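Local coordinates for putative uncharacterized protein (Pseudomonas phage 201phi2-1, PDB 3R4V) that is of unknown function but belongs to the phage tubulin-like proteins and carries bound guanosine-5'-diphosphate, at residues Leu137-Asn151 with Phe197-Leu211. Sequence-based numbering, arbitrary orientation. Where two conformers were deposited one is given.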
# COMPACT_ATOMS: atom_id res chain seq x y z
N LEU A 137 -5.22 7.18 5.48
CA LEU A 137 -4.63 7.68 4.24
C LEU A 137 -5.44 8.87 3.70
O LEU A 137 -4.89 9.84 3.17
CB LEU A 137 -4.50 6.57 3.20
CG LEU A 137 -3.53 5.48 3.67
CD1 LEU A 137 -3.52 4.33 2.65
CD2 LEU A 137 -2.10 6.00 3.90
N GLU A 138 -6.75 8.81 3.88
CA GLU A 138 -7.61 9.92 3.43
C GLU A 138 -7.28 11.16 4.25
O GLU A 138 -7.16 12.26 3.70
CB GLU A 138 -9.11 9.55 3.53
CG GLU A 138 -10.09 10.65 3.04
CD GLU A 138 -10.45 10.50 1.57
OE1 GLU A 138 -9.59 10.06 0.77
OE2 GLU A 138 -11.61 10.80 1.21
N ALA A 139 -7.12 11.00 5.57
CA ALA A 139 -6.83 12.14 6.44
C ALA A 139 -5.49 12.74 6.05
O ALA A 139 -5.35 13.96 5.98
CB ALA A 139 -6.83 11.73 7.92
N ILE A 140 -4.52 11.89 5.76
CA ILE A 140 -3.21 12.37 5.32
C ILE A 140 -3.32 13.13 3.99
O ILE A 140 -2.73 14.21 3.84
CB ILE A 140 -2.18 11.22 5.26
CG1 ILE A 140 -1.92 10.71 6.68
CG2 ILE A 140 -0.89 11.69 4.58
CD1 ILE A 140 -1.06 9.44 6.78
N ALA A 141 -4.07 12.58 3.04
CA ALA A 141 -4.27 13.25 1.75
C ALA A 141 -4.79 14.68 1.99
O ALA A 141 -4.28 15.65 1.42
CB ALA A 141 -5.21 12.47 0.87
N VAL A 142 -5.80 14.79 2.84
CA VAL A 142 -6.34 16.11 3.21
C VAL A 142 -5.34 17.02 3.95
O VAL A 142 -5.14 18.18 3.58
CB VAL A 142 -7.61 15.95 4.05
CG1 VAL A 142 -8.12 17.33 4.51
CG2 VAL A 142 -8.65 15.24 3.24
N ASN A 143 -4.74 16.51 5.02
CA ASN A 143 -3.84 17.31 5.84
C ASN A 143 -2.61 17.80 5.06
O ASN A 143 -2.15 18.92 5.27
CB ASN A 143 -3.38 16.53 7.08
CG ASN A 143 -4.49 16.31 8.09
OD1 ASN A 143 -5.61 16.79 7.91
ND2 ASN A 143 -4.18 15.56 9.14
N LYS A 144 -2.10 16.97 4.17
CA LYS A 144 -0.89 17.31 3.42
C LYS A 144 -1.24 17.90 2.06
O LYS A 144 -0.36 18.33 1.31
CB LYS A 144 -0.00 16.08 3.22
CG LYS A 144 0.30 15.30 4.50
CD LYS A 144 1.16 16.08 5.45
CE LYS A 144 1.76 15.17 6.52
NZ LYS A 144 2.36 15.97 7.62
N HIS A 145 -2.53 17.95 1.76
CA HIS A 145 -3.03 18.40 0.48
C HIS A 145 -2.28 17.72 -0.67
O HIS A 145 -1.60 18.37 -1.46
CB HIS A 145 -2.94 19.94 0.36
CG HIS A 145 -3.88 20.50 -0.66
ND1 HIS A 145 -5.19 20.81 -0.37
CD2 HIS A 145 -3.71 20.74 -1.98
CE1 HIS A 145 -5.78 21.25 -1.47
NE2 HIS A 145 -4.91 21.22 -2.46
N LEU A 146 -2.40 16.40 -0.75
CA LEU A 146 -1.66 15.66 -1.74
C LEU A 146 -2.45 14.39 -2.02
O LEU A 146 -2.98 13.81 -1.08
CB LEU A 146 -0.30 15.27 -1.15
CG LEU A 146 0.59 14.40 -2.01
CD1 LEU A 146 1.12 15.26 -3.14
CD2 LEU A 146 1.73 13.76 -1.20
N PRO A 147 -2.53 13.96 -3.29
CA PRO A 147 -3.18 12.66 -3.53
C PRO A 147 -2.35 11.56 -2.90
O PRO A 147 -1.12 11.57 -2.98
CB PRO A 147 -3.15 12.51 -5.06
CG PRO A 147 -2.97 13.95 -5.57
CD PRO A 147 -2.10 14.60 -4.55
N ILE A 148 -3.03 10.62 -2.26
CA ILE A 148 -2.34 9.45 -1.74
C ILE A 148 -2.76 8.29 -2.60
O ILE A 148 -3.90 7.81 -2.53
CB ILE A 148 -2.67 9.22 -0.25
CG1 ILE A 148 -2.17 10.41 0.60
CG2 ILE A 148 -2.09 7.87 0.21
CD1 ILE A 148 -0.64 10.60 0.66
N VAL A 149 -1.85 7.87 -3.47
CA VAL A 149 -2.18 7.02 -4.61
C VAL A 149 -1.78 5.61 -4.26
O VAL A 149 -0.62 5.35 -3.99
CB VAL A 149 -1.39 7.49 -5.85
CG1 VAL A 149 -1.61 6.58 -7.03
CG2 VAL A 149 -1.80 8.93 -6.21
N VAL A 150 -2.75 4.71 -4.25
CA VAL A 150 -2.50 3.34 -3.82
C VAL A 150 -3.03 2.32 -4.81
O VAL A 150 -4.08 2.48 -5.40
CB VAL A 150 -3.10 3.06 -2.43
CG1 VAL A 150 -2.76 4.21 -1.45
CG2 VAL A 150 -4.59 2.86 -2.51
N ASN A 151 -2.26 1.25 -4.98
CA ASN A 151 -2.74 0.08 -5.67
C ASN A 151 -3.27 -0.83 -4.58
O ASN A 151 -2.51 -1.28 -3.71
CB ASN A 151 -1.58 -0.59 -6.40
CG ASN A 151 -2.02 -1.79 -7.22
OD1 ASN A 151 -1.86 -2.94 -6.79
ND2 ASN A 151 -2.60 -1.54 -8.38
N PHE A 197 -0.83 15.22 -8.94
CA PHE A 197 -1.59 15.97 -9.94
C PHE A 197 -2.26 17.24 -9.40
O PHE A 197 -2.54 18.14 -10.17
CB PHE A 197 -2.60 15.08 -10.68
CG PHE A 197 -3.59 14.39 -9.77
CD1 PHE A 197 -4.74 15.04 -9.35
CD2 PHE A 197 -3.37 13.07 -9.36
CE1 PHE A 197 -5.65 14.42 -8.51
CE2 PHE A 197 -4.29 12.43 -8.53
CZ PHE A 197 -5.43 13.10 -8.11
N THR A 198 -2.52 17.30 -8.10
CA THR A 198 -3.11 18.51 -7.51
C THR A 198 -2.15 19.70 -7.46
O THR A 198 -2.57 20.83 -7.21
CB THR A 198 -3.61 18.26 -6.08
OG1 THR A 198 -2.59 17.60 -5.35
CG2 THR A 198 -4.87 17.40 -6.08
N ASP A 199 -0.86 19.47 -7.68
CA ASP A 199 0.11 20.56 -7.62
C ASP A 199 -0.19 21.60 -8.70
O ASP A 199 -0.14 22.81 -8.45
CB ASP A 199 1.54 20.04 -7.78
CG ASP A 199 2.14 19.56 -6.47
OD1 ASP A 199 1.42 19.54 -5.46
OD2 ASP A 199 3.34 19.19 -6.47
N LYS A 200 -0.50 21.13 -9.91
CA LYS A 200 -0.79 22.02 -11.03
C LYS A 200 -2.28 22.12 -11.36
O LYS A 200 -2.71 23.06 -12.04
CB LYS A 200 0.01 21.59 -12.27
CG LYS A 200 1.51 21.59 -12.05
CD LYS A 200 2.26 21.36 -13.35
CE LYS A 200 3.75 21.61 -13.16
NZ LYS A 200 4.51 21.47 -14.44
N HIS A 201 -3.05 21.14 -10.91
CA HIS A 201 -4.50 21.15 -11.09
C HIS A 201 -5.16 21.42 -9.75
O HIS A 201 -5.70 20.52 -9.11
CB HIS A 201 -4.99 19.84 -11.71
CG HIS A 201 -4.44 19.59 -13.08
ND1 HIS A 201 -5.02 20.12 -14.22
CD2 HIS A 201 -3.36 18.89 -13.50
CE1 HIS A 201 -4.32 19.74 -15.28
NE2 HIS A 201 -3.31 18.99 -14.87
N ASN A 202 -5.10 22.69 -9.34
CA ASN A 202 -5.53 23.13 -8.02
C ASN A 202 -7.02 23.02 -7.76
O ASN A 202 -7.46 23.11 -6.61
CB ASN A 202 -5.09 24.58 -7.81
CG ASN A 202 -5.47 25.48 -8.96
OD1 ASN A 202 -6.60 25.98 -9.03
ND2 ASN A 202 -4.54 25.68 -9.89
N TYR A 203 -7.81 22.84 -8.82
CA TYR A 203 -9.26 22.73 -8.68
C TYR A 203 -9.66 21.29 -8.29
O TYR A 203 -10.83 21.03 -7.98
CB TYR A 203 -9.94 23.14 -9.98
CG TYR A 203 -9.44 22.33 -11.13
CD1 TYR A 203 -10.09 21.16 -11.51
CD2 TYR A 203 -8.28 22.70 -11.81
CE1 TYR A 203 -9.62 20.39 -12.55
CE2 TYR A 203 -7.80 21.93 -12.85
CZ TYR A 203 -8.47 20.78 -13.21
OH TYR A 203 -8.00 20.01 -14.23
N LEU A 204 -8.70 20.36 -8.33
CA LEU A 204 -8.96 18.98 -7.92
C LEU A 204 -8.75 18.78 -6.42
O LEU A 204 -8.02 19.53 -5.78
CB LEU A 204 -8.07 18.01 -8.72
CG LEU A 204 -8.38 17.94 -10.22
CD1 LEU A 204 -7.39 17.05 -10.95
CD2 LEU A 204 -9.81 17.47 -10.47
N ILE A 205 -9.41 17.77 -5.88
CA ILE A 205 -9.42 17.52 -4.44
C ILE A 205 -8.41 16.42 -4.13
O ILE A 205 -8.52 15.34 -4.70
CB ILE A 205 -10.80 17.00 -4.02
CG1 ILE A 205 -11.89 18.02 -4.38
CG2 ILE A 205 -10.82 16.63 -2.54
CD1 ILE A 205 -13.30 17.50 -4.20
N PRO A 206 -7.45 16.68 -3.23
CA PRO A 206 -6.54 15.60 -2.83
C PRO A 206 -7.25 14.60 -1.92
O PRO A 206 -7.94 15.00 -0.98
CB PRO A 206 -5.46 16.34 -2.04
CG PRO A 206 -6.16 17.53 -1.47
CD PRO A 206 -7.19 17.93 -2.49
N GLN A 207 -7.07 13.32 -2.20
CA GLN A 207 -7.78 12.28 -1.47
C GLN A 207 -7.10 10.96 -1.80
O GLN A 207 -6.17 10.94 -2.62
CB GLN A 207 -9.26 12.26 -1.88
CG GLN A 207 -9.50 12.09 -3.38
CD GLN A 207 -10.97 12.21 -3.84
OE1 GLN A 207 -11.27 11.99 -5.00
NE2 GLN A 207 -11.88 12.58 -2.92
N VAL A 208 -7.55 9.87 -1.19
CA VAL A 208 -7.03 8.55 -1.56
C VAL A 208 -7.48 8.23 -2.98
O VAL A 208 -8.67 8.32 -3.29
CB VAL A 208 -7.49 7.45 -0.61
CG1 VAL A 208 -7.00 6.09 -1.12
CG2 VAL A 208 -6.94 7.68 0.77
N CYS A 209 -6.51 7.88 -3.83
CA CYS A 209 -6.76 7.52 -5.21
C CYS A 209 -6.25 6.10 -5.43
O CYS A 209 -5.38 5.64 -4.70
CB CYS A 209 -5.95 8.43 -6.13
SG CYS A 209 -6.46 10.14 -6.05
N GLU A 210 -6.77 5.43 -6.46
CA GLU A 210 -6.23 4.13 -6.84
C GLU A 210 -5.30 4.24 -8.03
O GLU A 210 -5.53 5.03 -8.94
CB GLU A 210 -7.33 3.17 -7.23
CG GLU A 210 -8.12 2.52 -6.12
CD GLU A 210 -9.11 1.51 -6.70
OE1 GLU A 210 -8.74 0.32 -6.83
OE2 GLU A 210 -10.25 1.89 -7.07
N LEU A 211 -4.27 3.41 -8.02
CA LEU A 211 -3.39 3.23 -9.15
C LEU A 211 -3.79 1.93 -9.83
O LEU A 211 -3.88 0.89 -9.19
CB LEU A 211 -1.96 3.10 -8.66
CG LEU A 211 -0.89 2.68 -9.68
CD1 LEU A 211 -0.88 3.65 -10.87
CD2 LEU A 211 0.47 2.56 -9.07
O HOH W 1 -12.00 13.34 -0.15
O HOH W 2 -1.01 19.38 -4.21
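Parallel strands 148-151 and 208-211 pair in the central sheet of this tubulin-like fold, linking the part of the sheet on the GDP side to the region of the tubulin-like C-terminal family. Ile148 N donates to Gln207 O, Cys209 N to Ile148 O, Val150 N to Cys209 O and Leu211 N to Val150 O. Beyond them Asn151 adds a side-chain rung, ND2 to Leu211 O at 2.9 Å, while its OD1 takes a bond from Lys171. Beta-branched Val149 suits an extended strand; its CG1, anti to the backbone N (chi1 175°), packs on Leu211 CB at 3.9 Å.

Helix 137-144 grips the start of the second strand. Glu138 OE1 receives Val208 N at 2.8 Å in a nearly straight bond (176°), met almost along the carboxylate C-O axis, and its OE2 shares a water with Gln207 NE2; Gln207 OE1 is held by Ser271. Small Ala141 lets the backbone come close, its CB 3.5 Å from Gln207 CA.

A Schellman motif ends the helix, with His145 at C-prime in the positive phi this reversal needs. Proline ring C-H groups suit aromatic faces: Pro206 CG sits 3.7 Å from the His145 ring centroid, and Pro147 CG lies over Phe197, offset toward the rim, 3.6 Å from CE2. A water bridges His145 O, Thr198 OG1 and Asp199 OD1.

Backbone bonds thus fix the strand register, proline CH-pi contacts join the loops before both strands, and the Glu138 carboxylate ties helix to strand.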